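Local coordinates for putative TIM-barrel metal-dependent hydrolase (Mycobacterium avium subsp. paratuberculosis S397, PDB 4DZI), which probably catalyses hydrolysis of an unestablished substrate as a TIM-barrel amidohydrolase with a two-metal site, here holding cadmium, at residues V227-S232 / H269-S274. Residues are numbered along the deposited sequence; the frame is centred on the assembly and turned at random.
With CD (cadmium ion), chain Q.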
ATOM      1  N   VAL C 227       6.716  14.206  17.817  1.00 17.71           N
ATOM      2  CA  VAL C 227       5.422  14.062  17.181  1.00 17.34           C
ATOM      3  C   VAL C 227       5.071  12.584  17.232  1.00 16.16           C
ATOM      4  O   VAL C 227       5.885  11.719  16.883  1.00 17.55           O
ATOM      5  CB  VAL C 227       5.426  14.575  15.718  1.00 13.46           C
ATOM      6  CG1 VAL C 227       6.586  13.979  14.915  1.00 13.57           C
ATOM      7  CG2 VAL C 227       4.067  14.316  15.064  1.00 14.67           C
ATOM      8  N   GLY C 228       3.852  12.283  17.669  1.00 13.91           N
ATOM      9  CA  GLY C 228       3.422  10.889  17.656  1.00 12.88           C
ATOM     10  C   GLY C 228       2.395  10.682  16.567  1.00 14.55           C
ATOM     11  O   GLY C 228       1.588  11.565  16.292  1.00 12.18           O
ATOM     12  N   PHE C 229       2.473   9.508  15.923  1.00 12.59           N
ATOM     13  CA  PHE C 229       1.542   9.117  14.871  1.00 11.16           C
ATOM     14  C   PHE C 229       0.821   7.850  15.324  1.00 10.92           C
ATOM     15  O   PHE C 229       1.405   6.759  15.356  1.00 12.00           O
ATOM     16  CB  PHE C 229       2.296   8.806  13.546  1.00 10.29           C
ATOM     17  CG  PHE C 229       2.920  10.023  12.916  1.00 11.65           C
ATOM     18  CD1 PHE C 229       2.130  11.003  12.344  1.00 11.15           C
ATOM     19  CD2 PHE C 229       4.299  10.201  12.935  1.00 16.82           C
ATOM     20  CE1 PHE C 229       2.708  12.141  11.778  1.00 17.18           C
ATOM     21  CE2 PHE C 229       4.883  11.351  12.373  1.00 14.08           C
ATOM     22  CZ  PHE C 229       4.081  12.317  11.799  1.00 15.17           C
ATOM     23  N   HIS C 230      -0.442   7.995  15.704  1.00 10.93           N
ATOM     24  CA  HIS C 230      -1.218   6.859  16.198  1.00 11.75           C
ATOM     25  C   HIS C 230      -2.237   6.477  15.199  1.00 13.22           C
ATOM     26  O   HIS C 230      -2.823   7.359  14.566  1.00 12.85           O
ATOM     27  CB  HIS C 230      -1.970   7.264  17.483  1.00 10.25           C
ATOM     28  CG  HIS C 230      -2.714   6.107  18.142  1.00  8.77           C
ATOM     29  ND1 HIS C 230      -3.922   5.649  17.710  1.00 10.85           N
ATOM     30  CD2 HIS C 230      -2.339   5.281  19.194  1.00 12.16           C
ATOM     31  CE1 HIS C 230      -4.300   4.600  18.463  1.00 11.68           C
ATOM     32  NE2 HIS C 230      -3.335   4.360  19.358  1.00 13.96           N
ATOM     33  N   LEU C 231      -2.459   5.172  15.064  1.00 12.32           N
ATOM     34  CA  LEU C 231      -3.529   4.643  14.212  1.00 13.19           C
ATOM     35  C   LEU C 231      -4.796   5.501  14.292  1.00 14.52           C
ATOM     36  O   LEU C 231      -5.322   5.743  15.378  1.00 11.90           O
ATOM     37  CB  LEU C 231      -3.873   3.228  14.685  1.00 12.54           C
ATOM     38  CG  LEU C 231      -4.737   2.438  13.722  1.00 13.68           C
ATOM     39  CD1 LEU C 231      -3.959   2.140  12.432  1.00 16.73           C
ATOM     40  CD2 LEU C 231      -5.200   1.144  14.395  1.00 16.05           C
ATOM     41  N   SER C 232      -5.352   5.869  13.129  1.00 11.94           N
ATOM     42  CA  SER C 232      -6.463   6.836  13.085  1.00 11.57           C
ATOM     43  C   SER C 232      -7.374   6.473  11.927  1.00 13.85           C
ATOM     44  O   SER C 232      -7.040   5.581  11.138  1.00 12.41           O
ATOM     45  CB  SER C 232      -5.919   8.249  12.800  1.00 11.85           C
ATOM     46  OG  SER C 232      -5.040   8.717  13.850  1.00 13.98           O
ATOM     47  N   HIS C 269       3.046   3.672   6.743  1.00 11.56           N
ATOM     48  CA  HIS C 269       4.116   3.618   5.760  1.00 13.14           C
ATOM     49  C   HIS C 269       4.190   4.923   4.980  1.00 13.70           C
ATOM     50  O   HIS C 269       5.288   5.514   4.824  1.00 12.76           O
ATOM     51  CB  HIS C 269       3.815   2.480   4.782  1.00 12.01           C
ATOM     52  CG  HIS C 269       4.780   2.419   3.623  1.00 10.90           C
ATOM     53  ND1 HIS C 269       4.662   3.204   2.533  1.00 13.11           N
ATOM     54  CD2 HIS C 269       5.910   1.632   3.429  1.00 15.28           C
ATOM     55  CE1 HIS C 269       5.693   2.940   1.682  1.00 14.72           C
ATOM     56  NE2 HIS C 269       6.437   1.970   2.223  1.00 12.46           N
ATOM     57  N   ASP C 270       3.029   5.348   4.453  1.00 13.42           N
ATOM     58  CA  ASP C 270       2.971   6.535   3.611  1.00 10.46           C
ATOM     59  C   ASP C 270       3.279   7.814   4.407  1.00 14.20           C
ATOM     60  O   ASP C 270       3.925   8.740   3.913  1.00 13.01           O
ATOM     61  CB  ASP C 270       1.643   6.621   2.894  1.00 10.16           C
ATOM     62  CG  ASP C 270       1.398   5.427   1.972  1.00 15.06           C
ATOM     63  OD1 ASP C 270       2.335   4.589   1.821  1.00 13.91           O
ATOM     64  OD2 ASP C 270       0.276   5.326   1.420  1.00 14.67           O
ATOM     65  N   THR C 271       2.837   7.854   5.665  1.00 12.49           N
ATOM     66  CA  THR C 271       3.156   8.966   6.555  1.00 13.71           C
ATOM     67  C   THR C 271       4.673   9.106   6.736  1.00 14.35           C
ATOM     68  O   THR C 271       5.231  10.225   6.656  1.00 14.67           O
ATOM     69  CB  THR C 271       2.484   8.718   7.937  1.00 10.15           C
ATOM     70  OG1 THR C 271       1.071   8.878   7.770  1.00 13.85           O
ATOM     71  CG2 THR C 271       2.975   9.720   9.039  1.00 12.57           C
ATOM     72  N   MET C 272       5.332   8.005   7.064  1.00 12.20           N
ATOM     73  CA  MET C 272       6.761   8.057   7.306  1.00 12.74           C
ATOM     74  C   MET C 272       7.499   8.349   5.995  1.00 16.29           C
ATOM     75  O   MET C 272       8.456   9.089   6.007  1.00 14.65           O
ATOM     76  CB  MET C 272       7.256   6.781   7.967  1.00 14.63           C
ATOM     77  CG  MET C 272       6.762   6.585   9.403  1.00 19.13           C
ATOM     78  SD  MET C 272       7.411   7.944  10.402  1.00 24.40           S
ATOM     79  CE  MET C 272       6.655   7.560  11.989  1.00 24.75           C
ATOM     80  N   ALA C 273       6.992   7.831   4.876  1.00 14.86           N
ATOM     81  CA  ALA C 273       7.558   8.213   3.573  1.00 17.88           C
ATOM     82  C   ALA C 273       7.449   9.712   3.346  1.00 12.64           C
ATOM     83  O   ALA C 273       8.408  10.355   2.876  1.00 14.51           O
ATOM     84  CB  ALA C 273       6.881   7.451   2.445  1.00 13.52           C
ATOM     85  N   SER C 274       6.265  10.271   3.582  1.00 13.82           N
ATOM     86  CA  SER C 274       6.058  11.693   3.410  1.00 13.99           C
ATOM     87  C   SER C 274       7.035  12.491   4.251  1.00 18.87           C
ATOM     88  O   SER C 274       7.670  13.430   3.764  1.00 14.93           O
ATOM     89  CB  SER C 274       4.612  12.029   3.772  1.00 16.20           C
ATOM     90  OG  SER C 274       4.421  13.430   3.794  1.00 16.76           O
TER
HETATM   91 CD    CD Q 502      -3.498   2.652  20.975  1.00 12.10          CD
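The phenyl ring of Phe229 carries Thr271 CG2 on one face and, offset toward the rim of the opposite face, Val227 CG2 from its own strand. Thr271 CG2 lies 3.7 Å from the ring centroid and 13° off the ring normal, which defines a CH-pi contact over the face. With Thr271 OG1 anti to the carbonyl carbon (chi1 -70°), CG2 stands anti to the backbone N and meets the ring, and OG1 bonds to Ala267 O within the helix. Met272 comes in obliquely, its chain bent at chi2: Met272 CE approaches Phe229 CD2 at 3.7 Å, while SD, 50° off the normal, makes a looser Met-aromatic contact. Strand 227-230 hydrogen-bonds on its two sides to Val192 and Val290, as a parallel strand of the TIM-type (beta/alpha) barrel of the amidohydrolases, and helix 266-277 packs on the outside of that barrel. Because side chains alternate along an extended strand, Phe229 faces the helix, whereas His230 turns to the metal centre, where His230 NE2 binds cadmium at 2.4 Å together with Asp13, His15, Glu293 and Asp356. His230 ND1 donates to Leu231 O at 2.7 Å, which with the metal bond holds the ring's rotation. Just past the strand, Ser232 OG donates to His230 O at 2.7 Å.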